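Long-range contacts in type VI secretion system-associated protein TagF (Pseudomonas aeruginosa PAO1, PDB 2QNU), which belongs to the TagF family of type VI secretion system-associated proteins and probably helps control that secretion machinery: residues S35-S40 against P205-F210; G74-S79 against P88-C93. All coordinates share one frame; numbering follows the deposited sequence.

Contact 1 of 2, residues S35-S40 against P205-F210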
ATOM      1  N   SER B  35      20.115 -20.108   1.665  1.00 36.74           N
ATOM      2  CA  SER B  35      20.209 -19.865   0.208  1.00 36.92           C
ATOM      3  C   SER B  35      20.820 -18.512  -0.052  1.00 35.96           C
ATOM      4  O   SER B  35      21.622 -18.332  -0.981  1.00 34.87           O
ATOM      5  CB  SER B  35      18.781 -19.878  -0.455  1.00 38.64           C
ATOM      6  OG  SER B  35      18.057 -21.046  -0.104  1.00 40.60           O
ATOM      7  N   GLY B  36      20.377 -17.548   0.744  1.00 36.88           N
ATOM      8  CA  GLY B  36      20.843 -16.178   0.685  1.00 37.52           C
ATOM      9  C   GLY B  36      22.319 -16.076   1.049  1.00 38.06           C
ATOM     10  O   GLY B  36      23.052 -15.281   0.452  1.00 38.16           O
HETATM   11  N   MSE B  37      22.722 -16.826   2.081  1.00 38.65           N
HETATM   12  CA  MSE B  37      24.068 -16.768   2.617  1.00 38.71           C
HETATM   13  C   MSE B  37      24.999 -17.283   1.525  1.00 38.45           C
HETATM   14  O   MSE B  37      25.922 -16.613   1.125  1.00 38.36           O
HETATM   15  CB  MSE B  37      24.196 -17.634   3.885  1.00 39.15           C
HETATM   16  CG  MSE B  37      23.501 -17.072   5.157  1.00 40.25           C
HETATM   17 SE   MSE B  37      24.440 -15.448   5.926  1.00 55.04          SE
HETATM   18  CE  MSE B  37      25.828 -16.560   6.776  1.00 47.69           C
ATOM     19  N   ARG B  38      24.680 -18.462   1.016  1.00 38.74           N
ATOM     20  CA  ARG B  38      25.411 -19.109  -0.072  1.00 38.25           C
ATOM     21  C   ARG B  38      25.459 -18.225  -1.318  1.00 38.28           C
ATOM     22  O   ARG B  38      26.536 -18.020  -1.873  1.00 38.42           O
ATOM     23  CB  ARG B  38      24.778 -20.457  -0.316  1.00 37.81           C
ATOM     24  CG  ARG B  38      25.460 -21.372  -1.334  1.00 42.78           C
ATOM     25  CD  ARG B  38      26.844 -21.883  -0.835  1.00 48.91           C
ATOM     26  NE  ARG B  38      27.899 -21.056  -1.420  1.00 52.19           N
ATOM     27  CZ  ARG B  38      28.983 -20.628  -0.786  1.00 53.93           C
ATOM     28  NH1 ARG B  38      29.246 -20.967   0.484  1.00 55.51           N
ATOM     29  NH2 ARG B  38      29.843 -19.864  -1.444  1.00 55.38           N
ATOM     30  N   ALA B  39      24.348 -17.647  -1.764  1.00 37.27           N
ATOM     31  CA  ALA B  39      24.428 -16.783  -2.957  1.00 37.38           C
ATOM     32  C   ALA B  39      25.256 -15.519  -2.706  1.00 37.15           C
ATOM     33  O   ALA B  39      26.083 -15.163  -3.524  1.00 37.24           O
ATOM     34  CB  ALA B  39      23.040 -16.400  -3.478  1.00 38.41           C
ATOM     35  N   SER B  40      25.044 -14.846  -1.569  1.00 37.02           N
ATOM     36  CA  SER B  40      25.854 -13.633  -1.213  1.00 36.74           C
ATOM     37  C   SER B  40      27.340 -14.001  -1.159  1.00 37.80           C
ATOM     38  O   SER B  40      28.173 -13.308  -1.738  1.00 40.08           O
ATOM     39  CB  SER B  40      25.385 -13.035   0.103  1.00 35.30           C
ATOM     40  OG  SER B  40      25.562 -14.008   1.130  1.00 34.59           O
ATOM     41  N   PRO B 205      19.718 -14.430  -4.849  1.00 40.86           N
ATOM     42  CA  PRO B 205      20.723 -13.473  -5.361  1.00 40.99           C
ATOM     43  C   PRO B 205      20.514 -12.045  -4.920  1.00 40.67           C
ATOM     44  O   PRO B 205      21.344 -11.206  -5.222  1.00 41.04           O
ATOM     45  CB  PRO B 205      20.588 -13.588  -6.884  1.00 41.97           C
ATOM     46  CG  PRO B 205      19.849 -14.946  -7.111  1.00 41.29           C
ATOM     47  CD  PRO B 205      18.945 -15.063  -5.945  1.00 40.69           C
ATOM     48  N   ALA B 206      19.396 -11.754  -4.283  1.00 40.77           N
ATOM     49  CA  ALA B 206      19.145 -10.420  -3.679  1.00 41.40           C
ATOM     50  C   ALA B 206      19.608 -10.295  -2.232  1.00 41.21           C
ATOM     51  O   ALA B 206      19.724  -9.166  -1.700  1.00 39.88           O
ATOM     52  CB  ALA B 206      17.648 -10.045  -3.759  1.00 40.98           C
ATOM     53  N   PHE B 207      19.850 -11.439  -1.586  1.00 41.51           N
ATOM     54  CA  PHE B 207      20.404 -11.426  -0.204  1.00 41.84           C
ATOM     55  C   PHE B 207      21.565 -10.433   0.071  1.00 41.80           C
ATOM     56  O   PHE B 207      21.522  -9.628   1.046  1.00 41.56           O
ATOM     57  CB  PHE B 207      20.835 -12.808   0.233  1.00 40.89           C
ATOM     58  CG  PHE B 207      20.961 -12.932   1.745  1.00 41.94           C
ATOM     59  CD1 PHE B 207      19.829 -13.121   2.545  1.00 39.83           C
ATOM     60  CD2 PHE B 207      22.195 -12.828   2.361  1.00 41.29           C
ATOM     61  CE1 PHE B 207      19.954 -13.251   3.900  1.00 41.42           C
ATOM     62  CE2 PHE B 207      22.312 -12.930   3.724  1.00 42.22           C
ATOM     63  CZ  PHE B 207      21.195 -13.136   4.502  1.00 41.82           C
ATOM     64  N   GLY B 208      22.577 -10.497  -0.792  1.00 41.06           N
ATOM     65  CA  GLY B 208      23.644  -9.539  -0.821  1.00 40.92           C
ATOM     66  C   GLY B 208      23.344  -8.064  -0.583  1.00 40.82           C
ATOM     67  O   GLY B 208      24.180  -7.369   0.025  1.00 41.16           O
ATOM     68  N   ARG B 209      22.202  -7.570  -1.065  1.00 39.85           N
ATOM     69  CA  ARG B 209      21.838  -6.168  -0.955  1.00 40.35           C
ATOM     70  C   ARG B 209      21.604  -5.801   0.509  1.00 39.09           C
ATOM     71  O   ARG B 209      21.849  -4.666   0.889  1.00 37.77           O
ATOM     72  CB  ARG B 209      20.579  -5.806  -1.824  1.00 41.59           C
ATOM     73  CG  ARG B 209      20.939  -5.713  -3.343  1.00 47.54           C
ATOM     74  CD  ARG B 209      20.384  -6.770  -4.369  1.00 54.75           C
ATOM     75  NE  ARG B 209      19.022  -6.459  -4.713  1.00 55.66           N
ATOM     76  CZ  ARG B 209      18.244  -6.992  -5.672  1.00 57.70           C
ATOM     77  NH1 ARG B 209      18.637  -7.880  -6.594  1.00 57.43           N
ATOM     78  NH2 ARG B 209      16.995  -6.568  -5.699  1.00 54.18           N
ATOM     79  N   PHE B 210      21.192  -6.766   1.317  1.00 37.92           N
ATOM     80  CA  PHE B 210      21.099  -6.535   2.783  1.00 39.88           C
ATOM     81  C   PHE B 210      22.483  -6.294   3.429  1.00 40.17           C
ATOM     82  O   PHE B 210      22.543  -5.846   4.584  1.00 40.17           O
ATOM     83  CB  PHE B 210      20.533  -7.747   3.507  1.00 41.01           C
ATOM     84  CG  PHE B 210      19.079  -7.996   3.248  1.00 42.02           C
ATOM     85  CD1 PHE B 210      18.124  -7.044   3.575  1.00 44.88           C
ATOM     86  CD2 PHE B 210      18.668  -9.214   2.696  1.00 46.77           C
ATOM     87  CE1 PHE B 210      16.747  -7.308   3.358  1.00 44.37           C
ATOM     88  CE2 PHE B 210      17.292  -9.479   2.446  1.00 43.86           C
ATOM     89  CZ  PHE B 210      16.355  -8.511   2.753  1.00 43.16           C
TER
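Phe207 lays one face of its ring over the backbone of helix 23-44 at Gly36 and Met37. The ring is brought there by a first torsion of -161°, which sets CG roughly opposite the backbone N. Its CD2 lies 3.2 Å from Gly36 O, and its CB lies 3.4 Å from Gly36 CA. Gly36 has no side chain, and the ring lies directly on its backbone. Met37 is a selenomethionine that starts out away from residues 205-210, but bends at chi2 and chi3. Its SE then reaches Phe207 CE2 at 4.0 Å and sits 59° off the ring normal, an oblique Met-aromatic contact. Ser40 OG also meets the ring obliquely, 3.8 Å from Phe207 CD2. This hydroxyl lies 2.9 Å from Gly36 O and 2.6 Å from Met37 O of its own helix, and Trp48 NE1 makes a weak hydrogen bond to it. Ser40 CB packs on Gly208 N, and Ala39 CB touches Pro205 N at 4.1 Å. No hydrogen bond crosses the contact. Leu33, one turn earlier in the helix, also touches Phe207. The arrangement is an aromatic side chain from the residues leading into the short helix 209-212, packed on a glycine of the long helix 23-44.

Contact 2 of 2, residues G74-S79 against P88-C93; sequences GVVMPS and PLTVAC
Val75 pairs with Val91, and Met77 with Leu89, through four backbone hydrogen bonds between antiparallel strands whose short axes approach to 4.8 Å, with N-to-C directions 176° apart. Both are hydrogen-bonded pairs. Val75 N bonds Val91 O at 3.0 Å, and Val91 N returns the bond to Val75 O. Leu89 N gives the straightest of the four, to Met77 O at 2.9 Å with an angle of 170° at the hydrogen. The non-hydrogen-bonded pairs are Gly74 with Ala92 and Val76 with Thr90. Gly74 CA comes within 3.2 Å of Val91 O as a CA-H...O contact.

Val76 and Thr90 lie on one face of the sheet. Val76 CG2 is anti to its own N, and this branch touches both Pro88 CB and Thr90 OG1, each at 3.5 Å. Val76 and Pro88 run side by side and point the same way, whereas Val76 and Thr90 meet at a slant. Thr90 OG1 is hydrogen-bonded to Trp29 NE1.

Val75, Met77, Leu89 and Val91 share the other face. Met77 CE approaches Leu89 CD2 only loosely, at 4.4 Å. Past the strand end, Ser79 CB packs against Leu89 CB at 3.8 Å, and Ser79 OG is hydrogen-bonded to the backbone O of the N-methyl-lysine at position 9.

The two strands form a beta hairpin inside the antiparallel sheet. Strand 58-62 flanks 71-77, bonding Gly74 and Val76 through Phe60 and Trp58. Strand 4-7 flanks 89-95, bonding Thr90 and Ala92 through Tyr7 and Gly5. Helix 110-121 packs on the face of Val75, Leu89 and Val91, chiefly with Leu119, while Trp29 of helix 23-44 reaches Thr90 on the other.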
ATOM      1  N   GLY B  74       9.826  -9.116  13.104  1.00 36.73           N
ATOM      2  CA  GLY B  74      11.011  -9.302  13.914  1.00 36.83           C
ATOM      3  C   GLY B  74      12.196  -8.487  13.487  1.00 34.13           C
ATOM      4  O   GLY B  74      12.056  -7.471  12.810  1.00 33.84           O
ATOM      5  N   VAL B  75      13.351  -8.924  13.958  1.00 34.31           N
ATOM      6  CA  VAL B  75      14.618  -8.307  13.593  1.00 34.38           C
ATOM      7  C   VAL B  75      15.648  -9.405  13.368  1.00 33.54           C
ATOM      8  O   VAL B  75      15.651 -10.387  14.068  1.00 32.71           O
ATOM      9  CB  VAL B  75      15.131  -7.305  14.644  1.00 34.89           C
ATOM     10  CG1 VAL B  75      16.391  -6.577  14.108  1.00 35.40           C
ATOM     11  CG2 VAL B  75      14.067  -6.289  15.028  1.00 32.67           C
ATOM     12  N   VAL B  76      16.490  -9.249  12.355  1.00 33.47           N
ATOM     13  CA  VAL B  76      17.549 -10.225  12.100  1.00 34.39           C
ATOM     14  C   VAL B  76      18.880  -9.484  12.085  1.00 34.02           C
ATOM     15  O   VAL B  76      18.959  -8.351  11.609  1.00 33.36           O
ATOM     16  CB  VAL B  76      17.395 -11.005  10.773  1.00 35.96           C
ATOM     17  CG1 VAL B  76      17.199 -10.089   9.563  1.00 34.21           C
ATOM     18  CG2 VAL B  76      18.606 -11.897  10.521  1.00 35.98           C
HETATM   19  N   MSE B  77      19.905 -10.118  12.670  1.00 36.44           N
HETATM   20  CA  MSE B  77      21.264  -9.552  12.794  1.00 37.84           C
HETATM   21  C   MSE B  77      22.343 -10.539  12.395  1.00 35.63           C
HETATM   22  O   MSE B  77      22.269 -11.664  12.791  1.00 33.73           O
HETATM   23  CB  MSE B  77      21.501  -9.207  14.287  1.00 36.44           C
HETATM   24  CG  MSE B  77      22.899  -8.588  14.546  1.00 40.94           C
HETATM   25 SE   MSE B  77      23.268  -8.384  16.522  1.00 49.45          SE
HETATM   26  CE  MSE B  77      23.638 -10.199  16.890  1.00 41.43           C
ATOM     27  N   PRO B  78      23.390 -10.103  11.677  1.00 37.86           N
ATOM     28  CA  PRO B  78      24.527 -11.011  11.436  1.00 37.56           C
ATOM     29  C   PRO B  78      25.116 -11.536  12.756  1.00 36.96           C
ATOM     30  O   PRO B  78      25.238 -10.782  13.723  1.00 38.39           O
ATOM     31  CB  PRO B  78      25.559 -10.137  10.703  1.00 37.82           C
ATOM     32  CG  PRO B  78      24.759  -9.002  10.159  1.00 41.01           C
ATOM     33  CD  PRO B  78      23.578  -8.787  11.032  1.00 38.25           C
ATOM     34  N   SER B  79      25.428 -12.819  12.802  1.00 36.43           N
ATOM     35  CA  SER B  79      25.856 -13.466  14.036  1.00 36.07           C
ATOM     36  C   SER B  79      26.821 -14.606  13.758  1.00 36.43           C
ATOM     37  O   SER B  79      27.252 -14.845  12.602  1.00 34.66           O
ATOM     38  CB  SER B  79      24.636 -13.940  14.826  1.00 36.25           C
ATOM     39  OG  SER B  79      24.986 -14.288  16.175  1.00 32.48           O
ATOM     40  N   PRO B  88      23.013 -15.729  10.725  1.00 36.34           N
ATOM     41  CA  PRO B  88      22.275 -14.685  11.440  1.00 35.55           C
ATOM     42  C   PRO B  88      21.542 -15.160  12.680  1.00 33.54           C
ATOM     43  O   PRO B  88      21.294 -16.327  12.857  1.00 31.56           O
ATOM     44  CB  PRO B  88      21.268 -14.198  10.396  1.00 35.21           C
ATOM     45  CG  PRO B  88      21.910 -14.417   9.141  1.00 36.61           C
ATOM     46  CD  PRO B  88      22.677 -15.727   9.294  1.00 36.04           C
ATOM     47  N   LEU B  89      21.208 -14.215  13.528  1.00 34.73           N
ATOM     48  CA  LEU B  89      20.354 -14.484  14.706  1.00 34.67           C
ATOM     49  C   LEU B  89      19.091 -13.672  14.507  1.00 34.31           C
ATOM     50  O   LEU B  89      19.123 -12.473  14.227  1.00 34.77           O
ATOM     51  CB  LEU B  89      21.045 -14.012  15.977  1.00 34.75           C
ATOM     52  CG  LEU B  89      20.274 -14.125  17.323  1.00 34.01           C
ATOM     53  CD1 LEU B  89      20.015 -15.562  17.655  1.00 34.02           C
ATOM     54  CD2 LEU B  89      21.125 -13.524  18.390  1.00 36.41           C
ATOM     55  N   THR B  90      17.970 -14.325  14.669  1.00 35.12           N
ATOM     56  CA  THR B  90      16.706 -13.686  14.436  1.00 35.34           C
ATOM     57  C   THR B  90      15.889 -13.801  15.681  1.00 34.03           C
ATOM     58  O   THR B  90      15.849 -14.855  16.251  1.00 33.55           O
ATOM     59  CB  THR B  90      15.942 -14.422  13.262  1.00 35.25           C
ATOM     60  OG1 THR B  90      16.787 -14.479  12.130  1.00 39.60           O
ATOM     61  CG2 THR B  90      14.671 -13.699  12.889  1.00 36.20           C
ATOM     62  N   VAL B  91      15.254 -12.705  16.073  1.00 35.21           N
ATOM     63  CA  VAL B  91      14.119 -12.737  17.007  1.00 35.97           C
ATOM     64  C   VAL B  91      12.832 -12.457  16.186  1.00 36.44           C
ATOM     65  O   VAL B  91      12.759 -11.470  15.422  1.00 35.02           O
ATOM     66  CB  VAL B  91      14.304 -11.690  18.091  1.00 37.78           C
ATOM     67  CG1 VAL B  91      13.044 -11.551  18.986  1.00 37.96           C
ATOM     68  CG2 VAL B  91      15.570 -12.023  18.909  1.00 38.28           C
ATOM     69  N   ALA B  92      11.849 -13.344  16.338  1.00 35.88           N
ATOM     70  CA  ALA B  92      10.618 -13.329  15.513  1.00 36.01           C
ATOM     71  C   ALA B  92       9.366 -13.540  16.350  1.00 36.73           C
ATOM     72  O   ALA B  92       9.335 -14.380  17.244  1.00 34.33           O
ATOM     73  CB  ALA B  92      10.689 -14.396  14.476  1.00 36.19           C
ATOM     74  N   CYS B  93       8.350 -12.738  16.052  1.00 39.05           N
ATOM     75  CA  CYS B  93       7.018 -12.961  16.578  1.00 40.69           C
ATOM     76  C   CYS B  93       6.058 -13.389  15.454  1.00 39.92           C
ATOM     77  O   CYS B  93       5.851 -12.678  14.476  1.00 40.34           O
ATOM     78  CB  CYS B  93       6.533 -11.685  17.221  1.00 40.25           C
ATOM     79  SG  CYS B  93       4.957 -11.890  17.875  1.00 44.15           S
TER

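Overall arrangement
Contact 2 is nested within the loop that contact 1 closes. The centre of contact 2 is about 7 Å from the centre of the chain, and that of contact 1 about 15 Å. The centres of the two contacts are about 16 Å apart. They still touch, because Met37 SE of contact 1 packs on Pro88 CD of contact 2 at 3.8 Å. Helix 23-44 links them further: it carries residues 35-40 and also Trp29, the partner of Thr90. Tyr52 is a second link, touching Met37 and hydrogen-bonding Ser79 O. Within residues 205-210, Arg209 NH2 also hydrogen-bonds Asn156 OD1 of the second subunit.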